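Local coordinates for protein TqaL (Neurospora crassa, PDB 7EEH) that belongs to the 2OG-Fe dioxygenase family within the cupin clan and holds an iron ion in a double-stranded beta-helix fold, at residues S207-M212 with R234-H239; M192-G197 with L241-L246. The protein carries 1 engineered substitution. All coordinates share one frame; numbering follows the deposited sequence.

Interaction 1: S207-M212 with R234-H239; sequences SAVTFM and RVQHRH
T210 and V235 form a hydrogen-bonded antiparallel pair, T210 N donating to V235 O at 2.7 Å and V235 N to T210 O at 2.8 Å, where strands 209-212 and 234-236 run at 158° to each other. Their side chains lie next to each other on one face of the sheet, pointing the same way, with T210 CB pressed tightly on V235 CG1 at 3.5 Å.

V209, F211 and R234 share the other face. R234 leaves the strand extended and then bends at chi2 (-86°), which carries its guanidinium back across V209. V209 CG2 sits over one face of that group, 3.6 Å from R234 NH2, while R234 CG meets F211 CE1 obliquely at 3.7 Å. R234 NH2 is anchored on N206 OD1.

Beyond the paired residues, the Q236 amide takes over from the backbone. Its extended chain brings NE2 to S207 O at 3.0 Å; the bond is nearly straight (174°), in the carbonyl plane and on a lone pair, and L203 O gives the same nitrogen another acceptor. A208 has left-handed backbone torsions, and its carbonyl accepts a hydrogen bond from each of two waters. The first also donates to H237 O. The second lies in the plane of the H237 ring at its edge, 2.9 Å from H237 ND1, and is 2.6 Å from T210 OG1; both waters therefore bridge the two segments. H237 NE2, the other ring nitrogen, is hydrogen-bonded to T193 O.

Strand 209-213 is the middle member of a three-stranded antiparallel sheet, flanked by 231-236 and by 252-255, which contains the iron ligand H253. T210 and V235 pack on L244 of strand 243-247 in the facing sheet, whereas F211 and R234 touch P228 and S233 of the second subunit.

Interaction 2: M192-G197 with L241-L246; sequences MTTYLG and LDTLLL
T194 and T243 meet through their hydroxyls on the buried face of strands 192-197 and 243-246, T194 OG1 donating to T243 OG1 at 2.9 Å. T243 OG1 in turn donates to L241 O, also 2.9 Å away, but from above the carbonyl plane and not along a lone pair. Both threonines place OG1 anti to the carbonyl carbon (chi1 near -68°), which sends the methyls off along the strands: T194 CG2 reaches L241 CD2, and T243 CG2 receives CG of selenomethionine M192 at 3.6 Å. M192 CB in turn touches L245 CD1. Packing is dense here, with helix 128-141 lying over M192, T194 and L245 and helix 38-48 over L241 and T243.

The two strands are neighbours in the large antiparallel sheet of the double-stranded beta-helix. T193 and L244 bond mutually through their backbones, and the pairing extends past the start of the second strand, with Y195 N bound to D242 O at 2.9 Å and L241 N to Y195 O at 2.7 Å. On the other edge of 192-197, L196 and G197 both face D270 in a classic beta bulge.

The opposite face, carrying T193 and L244, is more sparsely joined. T193 is partly exposed, and its OG1 lies alongside L244 CB at 3.5 Å, the two side chains pointing the same way into the space between the sheets. A bound 2-amino-2-hydroxymethyl-propane-1,3-diol, probably from the crystallisation liquor, comes within about 3 Å of the T193 side chain, and the iron ion is about 7 Å from it.

Interactions 1 and 2 belong to the two facing sheets of one beta-helix: 207-212 with 234-239 to the smaller, 192-197 with 241-246 to the larger. Both are buried, but interaction 2 is nearer the centre of the chain and touches no other subunit, while one face of interaction 1 borders the second subunit. H237 joins them directly, its NE2 lying 3.0 Å from T193 O. Water and a side-chain amide extend the pairing in interaction 1; in interaction 2 backbone bonds at Y195 do so, while linked threonine hydroxyls and helix packing fill the buried face. T210 and T193 both lie near the iron bound by H184, D186 and H253.

Interaction 1: S207-M212 with R234-H239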
# COMPACT_ATOMS: atom_id res chain seq x y z
N SER B 207 -20.73 -25.91 -13.63
CA SER B 207 -20.38 -25.71 -15.03
C SER B 207 -18.95 -25.18 -15.16
O SER B 207 -18.58 -24.20 -14.52
CB SER B 207 -21.40 -24.76 -15.68
OG SER B 207 -20.85 -23.95 -16.69
N ALA B 208 -18.15 -25.87 -15.97
CA ALA B 208 -16.75 -25.52 -16.22
C ALA B 208 -15.97 -25.32 -14.91
O ALA B 208 -15.30 -24.31 -14.71
CB ALA B 208 -16.66 -24.28 -17.11
N VAL B 209 -16.07 -26.31 -14.02
CA VAL B 209 -15.37 -26.29 -12.74
C VAL B 209 -14.07 -27.06 -12.89
O VAL B 209 -14.06 -28.16 -13.44
CB VAL B 209 -16.25 -26.90 -11.62
CG1 VAL B 209 -15.41 -27.20 -10.39
CG2 VAL B 209 -17.39 -25.95 -11.27
N THR B 210 -12.97 -26.49 -12.39
CA THR B 210 -11.67 -27.16 -12.39
C THR B 210 -11.46 -27.77 -11.02
O THR B 210 -11.47 -27.05 -10.01
CB THR B 210 -10.54 -26.20 -12.74
OG1 THR B 210 -10.84 -25.50 -13.96
CG2 THR B 210 -9.20 -26.94 -12.90
N PHE B 211 -11.31 -29.09 -10.97
CA PHE B 211 -10.91 -29.81 -9.77
C PHE B 211 -9.41 -30.09 -9.83
O PHE B 211 -8.88 -30.40 -10.89
CB PHE B 211 -11.67 -31.14 -9.63
CG PHE B 211 -13.15 -30.97 -9.59
CD1 PHE B 211 -13.79 -30.69 -8.41
CD2 PHE B 211 -13.90 -31.07 -10.76
CE1 PHE B 211 -15.17 -30.51 -8.36
CE2 PHE B 211 -15.28 -30.90 -10.72
CZ PHE B 211 -15.91 -30.62 -9.52
N MSE B 212 -8.74 -29.99 -8.70
CA MSE B 212 -7.38 -30.47 -8.65
C MSE B 212 -7.27 -31.56 -7.62
O MSE B 212 -7.90 -31.49 -6.56
CB MSE B 212 -6.42 -29.34 -8.35
CG MSE B 212 -6.34 -28.33 -9.50
SE MSE B 212 -5.52 -26.76 -8.75
CE MSE B 212 -4.05 -27.67 -7.93
N ARG B 234 -11.06 -26.98 -5.59
CA ARG B 234 -12.18 -26.83 -6.51
C ARG B 234 -12.27 -25.36 -6.87
O ARG B 234 -12.33 -24.50 -5.98
CB ARG B 234 -13.50 -27.32 -5.89
CG ARG B 234 -14.74 -27.20 -6.79
CD ARG B 234 -15.39 -25.80 -6.69
NE ARG B 234 -16.73 -25.76 -7.26
CZ ARG B 234 -17.38 -24.64 -7.57
NH1 ARG B 234 -16.81 -23.46 -7.37
NH2 ARG B 234 -18.61 -24.70 -8.07
N VAL B 235 -12.33 -25.07 -8.16
CA VAL B 235 -12.29 -23.69 -8.63
C VAL B 235 -13.20 -23.54 -9.84
O VAL B 235 -13.47 -24.50 -10.57
CB VAL B 235 -10.84 -23.28 -8.94
CG1 VAL B 235 -10.45 -23.67 -10.34
CG2 VAL B 235 -10.70 -21.85 -8.74
N GLN B 236 -13.70 -22.31 -10.05
CA GLN B 236 -14.61 -22.04 -11.16
C GLN B 236 -14.38 -20.63 -11.69
O GLN B 236 -14.73 -19.66 -11.02
CB GLN B 236 -16.06 -22.22 -10.73
CG GLN B 236 -17.04 -22.11 -11.89
CD GLN B 236 -18.48 -21.97 -11.43
OE1 GLN B 236 -18.77 -21.25 -10.48
NE2 GLN B 236 -19.38 -22.67 -12.10
N HIS B 237 -13.82 -20.51 -12.89
CA HIS B 237 -13.73 -19.19 -13.51
C HIS B 237 -15.12 -18.66 -13.80
O HIS B 237 -15.97 -19.38 -14.34
CB HIS B 237 -12.93 -19.24 -14.81
CG HIS B 237 -11.59 -19.89 -14.70
ND1 HIS B 237 -11.42 -21.24 -14.54
CD2 HIS B 237 -10.34 -19.37 -14.84
CE1 HIS B 237 -10.13 -21.53 -14.55
NE2 HIS B 237 -9.46 -20.41 -14.74
N ARG B 238 -15.37 -17.40 -13.46
CA ARG B 238 -16.65 -16.77 -13.79
C ARG B 238 -16.53 -15.33 -14.24
O ARG B 238 -17.45 -14.84 -14.89
CB ARG B 238 -17.61 -16.83 -12.59
CG ARG B 238 -17.52 -18.10 -11.75
CD ARG B 238 -18.12 -17.93 -10.35
NE ARG B 238 -19.36 -17.18 -10.38
CZ ARG B 238 -20.35 -17.34 -9.52
NH1 ARG B 238 -20.25 -18.24 -8.56
NH2 ARG B 238 -21.46 -16.61 -9.64
N HIS B 239 -15.46 -14.62 -13.92
CA HIS B 239 -15.37 -13.20 -14.18
C HIS B 239 -14.07 -12.90 -14.91
O HIS B 239 -13.05 -13.56 -14.69
CB HIS B 239 -15.44 -12.38 -12.88
CG HIS B 239 -16.67 -12.66 -12.06
ND1 HIS B 239 -16.61 -13.25 -10.81
CD2 HIS B 239 -17.98 -12.44 -12.31
CE1 HIS B 239 -17.83 -13.37 -10.32
NE2 HIS B 239 -18.68 -12.89 -11.22
O HOH W 1 -15.12 -21.56 -15.76
O HOH W 2 -12.69 -23.74 -13.99

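Interaction 2: M192-G197 with L241-L246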
# COMPACT_ATOMS: atom_id res chain seq x y z
N MSE B 192 -1.37 -22.29 -16.66
CA MSE B 192 -2.16 -21.13 -16.26
C MSE B 192 -3.37 -21.03 -17.19
O MSE B 192 -3.23 -21.11 -18.43
CB MSE B 192 -1.33 -19.83 -16.31
CG MSE B 192 -2.08 -18.58 -15.85
SE MSE B 192 -0.92 -17.15 -15.27
CE MSE B 192 -0.81 -15.99 -16.89
N THR B 193 -4.56 -20.89 -16.61
CA THR B 193 -5.80 -20.75 -17.37
C THR B 193 -6.50 -19.48 -16.92
O THR B 193 -6.84 -19.33 -15.74
CB THR B 193 -6.71 -21.96 -17.15
OG1 THR B 193 -7.04 -22.06 -15.75
CG2 THR B 193 -5.99 -23.23 -17.57
N THR B 194 -6.70 -18.57 -17.87
CA THR B 194 -7.23 -17.24 -17.60
C THR B 194 -8.51 -17.07 -18.40
O THR B 194 -8.53 -17.36 -19.60
CB THR B 194 -6.20 -16.18 -17.96
OG1 THR B 194 -5.09 -16.27 -17.05
CG2 THR B 194 -6.79 -14.77 -17.91
N TYR B 195 -9.57 -16.64 -17.73
CA TYR B 195 -10.90 -16.54 -18.30
C TYR B 195 -11.08 -15.18 -18.96
O TYR B 195 -10.81 -14.14 -18.34
CB TYR B 195 -11.92 -16.76 -17.20
CG TYR B 195 -13.36 -16.45 -17.49
CD1 TYR B 195 -13.86 -15.16 -17.37
CD2 TYR B 195 -14.24 -17.47 -17.81
CE1 TYR B 195 -15.20 -14.89 -17.61
CE2 TYR B 195 -15.58 -17.21 -18.05
CZ TYR B 195 -16.05 -15.92 -17.94
OH TYR B 195 -17.39 -15.67 -18.16
N LEU B 196 -11.53 -15.18 -20.21
CA LEU B 196 -11.78 -13.94 -20.92
C LEU B 196 -13.25 -13.55 -20.98
O LEU B 196 -13.56 -12.36 -21.01
CB LEU B 196 -11.23 -14.03 -22.35
CG LEU B 196 -9.72 -14.16 -22.47
CD1 LEU B 196 -9.31 -14.18 -23.97
CD2 LEU B 196 -9.05 -13.01 -21.70
N GLY B 197 -14.15 -14.53 -21.04
CA GLY B 197 -15.57 -14.25 -21.13
C GLY B 197 -16.32 -15.54 -21.41
O GLY B 197 -15.72 -16.61 -21.57
N LEU B 241 -10.78 -12.30 -16.32
CA LEU B 241 -9.39 -12.43 -15.87
C LEU B 241 -9.24 -13.27 -14.61
O LEU B 241 -8.14 -13.31 -14.07
CB LEU B 241 -8.70 -11.07 -15.64
CG LEU B 241 -8.49 -10.21 -16.89
CD1 LEU B 241 -7.86 -8.87 -16.53
CD2 LEU B 241 -7.63 -10.95 -17.91
N ASP B 242 -10.30 -13.92 -14.12
CA ASP B 242 -10.12 -15.05 -13.22
C ASP B 242 -9.01 -15.95 -13.74
O ASP B 242 -9.02 -16.35 -14.91
CB ASP B 242 -11.42 -15.85 -13.10
CG ASP B 242 -12.45 -15.23 -12.13
OD1 ASP B 242 -12.14 -14.21 -11.46
OD2 ASP B 242 -13.55 -15.79 -12.03
N THR B 243 -8.04 -16.27 -12.88
CA THR B 243 -6.81 -16.95 -13.29
C THR B 243 -6.44 -18.05 -12.29
O THR B 243 -6.31 -17.78 -11.09
CB THR B 243 -5.64 -15.97 -13.43
OG1 THR B 243 -5.87 -15.08 -14.53
CG2 THR B 243 -4.35 -16.71 -13.70
N LEU B 244 -6.27 -19.26 -12.81
CA LEU B 244 -5.76 -20.40 -12.06
C LEU B 244 -4.36 -20.73 -12.55
O LEU B 244 -4.15 -20.85 -13.76
CB LEU B 244 -6.66 -21.62 -12.25
CG LEU B 244 -6.11 -22.92 -11.66
CD1 LEU B 244 -6.13 -22.86 -10.13
CD2 LEU B 244 -6.87 -24.14 -12.19
N LEU B 245 -3.40 -20.86 -11.63
CA LEU B 245 -2.05 -21.31 -11.95
C LEU B 245 -1.73 -22.53 -11.10
O LEU B 245 -2.00 -22.53 -9.89
CB LEU B 245 -1.04 -20.18 -11.68
CG LEU B 245 0.46 -20.46 -11.82
CD1 LEU B 245 0.80 -20.67 -13.28
CD2 LEU B 245 1.23 -19.26 -11.28
N LEU B 246 -1.17 -23.58 -11.70
CA LEU B 246 -0.93 -24.82 -10.97
C LEU B 246 0.39 -25.45 -11.40
O LEU B 246 0.80 -25.34 -12.55
CB LEU B 246 -2.07 -25.83 -11.15
CG LEU B 246 -2.46 -26.34 -12.54
CD1 LEU B 246 -1.60 -27.52 -12.99
CD2 LEU B 246 -3.92 -26.73 -12.54